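Projannalysin (Methanocaldococcus jannaschii, PDB 4JIX) is the zymogen of a soluble minimal zinc metallopeptidase, a minigluzincin, and probably hydrolyses peptide bonds once activated. Local coordinates at residues L64-I69 with N93-N98. The protein carries 1 engineered substitution. Numbering follows the deposited sequence.
Sequences LLHYII and NYFSKN
F95 reaches from the loop ahead of helix 97-111 and brings the CD2-CE2-CZ side of its ring against H66 and Y67, consecutive residues of helix 62-78. Its CG stands beside the backbone N and anti to the carbonyl carbon (chi1 -54°), which carries the ring on toward that helix. CZ of F95 lies at the edge of the imidazole, 4.0 Å from ND1 of H66, and that nitrogen in turn lies near the plane of the phenyl ring, at its edge; this is plain van der Waals contact. Next along the ring, CE2 of F95 lies 3.8 Å from CD1 of Y67, the two ring planes inclined at 49°, too oblique for a stack. A flat, wholly apolar group suits a place lined by aromatic rings and, beyond them, by L70 and C100. Y67 is buried, and tyrosine serves because its ring packs on C100 and I103 while its hydroxyl hydrogen-bonds E104. An alanine in place of F95 would probably open a gap beside Y67 and leave the H66 imidazole freer to turn. These ring contacts join the loop leading into the C-terminal helix 97-111 to helix 62-78, which carries H71 and H75 of the HExxH motif characteristic of zincin metallopeptidases; both bind zinc together with H83.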
# COMPACT_ATOMS: atom_id res chain seq x y z
N LEU A 64 8.02 -7.89 1.34
CA LEU A 64 7.45 -6.55 1.10
C LEU A 64 8.49 -5.48 1.32
O LEU A 64 8.56 -4.55 0.53
CB LEU A 64 6.20 -6.27 1.96
CG LEU A 64 5.07 -7.33 1.98
CD1 LEU A 64 3.84 -6.78 2.67
CD2 LEU A 64 4.70 -7.81 0.56
N LEU A 65 9.31 -5.61 2.36
CA LEU A 65 10.37 -4.63 2.65
C LEU A 65 11.40 -4.57 1.53
O LEU A 65 11.83 -3.49 1.16
CB LEU A 65 11.07 -4.93 3.99
CG LEU A 65 10.20 -4.79 5.25
CD1 LEU A 65 10.95 -5.27 6.48
CD2 LEU A 65 9.70 -3.34 5.45
N HIS A 66 11.81 -5.75 1.00
CA HIS A 66 12.76 -5.86 -0.10
C HIS A 66 12.24 -5.13 -1.35
O HIS A 66 12.99 -4.39 -1.98
CB HIS A 66 13.03 -7.35 -0.43
CG HIS A 66 13.85 -7.56 -1.66
ND1 HIS A 66 13.26 -7.70 -2.91
CD2 HIS A 66 15.19 -7.63 -1.81
CE1 HIS A 66 14.25 -7.86 -3.77
NE2 HIS A 66 15.44 -7.82 -3.15
N TYR A 67 10.97 -5.36 -1.71
CA TYR A 67 10.33 -4.75 -2.88
C TYR A 67 10.29 -3.22 -2.78
O TYR A 67 10.54 -2.53 -3.77
CB TYR A 67 8.90 -5.30 -3.07
CG TYR A 67 8.26 -4.83 -4.36
CD1 TYR A 67 8.45 -5.54 -5.55
CD2 TYR A 67 7.51 -3.65 -4.41
CE1 TYR A 67 7.90 -5.09 -6.76
CE2 TYR A 67 6.95 -3.20 -5.61
CZ TYR A 67 7.15 -3.93 -6.78
OH TYR A 67 6.62 -3.48 -7.97
N ILE A 68 9.92 -2.71 -1.59
CA ILE A 68 9.78 -1.28 -1.29
C ILE A 68 11.16 -0.59 -1.42
O ILE A 68 11.27 0.44 -2.08
CB ILE A 68 9.17 -1.10 0.14
CG1 ILE A 68 7.66 -1.44 0.16
CG2 ILE A 68 9.42 0.30 0.71
CD1 ILE A 68 7.11 -1.74 1.64
N ILE A 69 12.20 -1.17 -0.78
CA ILE A 69 13.56 -0.64 -0.80
C ILE A 69 14.11 -0.72 -2.23
O ILE A 69 14.74 0.24 -2.68
CB ILE A 69 14.48 -1.37 0.22
CG1 ILE A 69 14.01 -1.10 1.67
CG2 ILE A 69 15.96 -0.95 0.04
CD1 ILE A 69 14.52 -2.16 2.71
N ASN A 93 14.82 -7.42 -13.87
CA ASN A 93 15.89 -8.33 -13.49
C ASN A 93 15.54 -9.02 -12.16
O ASN A 93 16.21 -9.96 -11.76
CB ASN A 93 17.24 -7.59 -13.37
CG ASN A 93 17.80 -7.09 -14.68
OD1 ASN A 93 17.69 -7.74 -15.73
ND2 ASN A 93 18.46 -5.95 -14.65
N TYR A 94 14.50 -8.52 -11.48
CA TYR A 94 14.05 -9.02 -10.18
C TYR A 94 12.68 -9.66 -10.26
O TYR A 94 12.50 -10.73 -9.68
CB TYR A 94 14.02 -7.87 -9.15
CG TYR A 94 15.40 -7.31 -8.88
CD1 TYR A 94 16.20 -7.82 -7.86
CD2 TYR A 94 15.93 -6.31 -9.69
CE1 TYR A 94 17.48 -7.33 -7.63
CE2 TYR A 94 17.23 -5.83 -9.49
CZ TYR A 94 18.00 -6.34 -8.45
OH TYR A 94 19.26 -5.85 -8.25
N PHE A 95 11.71 -8.98 -10.89
CA PHE A 95 10.33 -9.44 -10.95
C PHE A 95 9.64 -9.13 -12.27
O PHE A 95 9.79 -8.03 -12.81
CB PHE A 95 9.50 -8.77 -9.83
CG PHE A 95 10.04 -8.93 -8.43
CD1 PHE A 95 9.93 -10.14 -7.76
CD2 PHE A 95 10.64 -7.86 -7.77
CE1 PHE A 95 10.46 -10.30 -6.47
CE2 PHE A 95 11.17 -8.01 -6.49
CZ PHE A 95 11.08 -9.23 -5.84
N SER A 96 8.81 -10.07 -12.73
CA SER A 96 7.94 -9.89 -13.89
C SER A 96 6.82 -8.91 -13.50
O SER A 96 6.65 -8.62 -12.31
CB SER A 96 7.34 -11.23 -14.32
OG SER A 96 6.41 -11.65 -13.33
N LYS A 97 6.07 -8.41 -14.49
CA LYS A 97 4.95 -7.49 -14.24
C LYS A 97 3.92 -8.15 -13.30
O LYS A 97 3.48 -7.51 -12.36
CB LYS A 97 4.31 -7.01 -15.56
CG LYS A 97 2.99 -6.21 -15.42
CD LYS A 97 3.15 -4.88 -14.65
CE LYS A 97 1.89 -4.05 -14.67
NZ LYS A 97 2.04 -2.78 -13.91
N ASN A 98 3.59 -9.43 -13.54
CA ASN A 98 2.63 -10.19 -12.72
C ASN A 98 3.09 -10.31 -11.27
O ASN A 98 2.27 -10.11 -10.37
CB ASN A 98 2.37 -11.57 -13.32
CG ASN A 98 1.54 -11.51 -14.59
OD1 ASN A 98 0.88 -10.51 -14.91
ND2 ASN A 98 1.55 -12.59 -15.36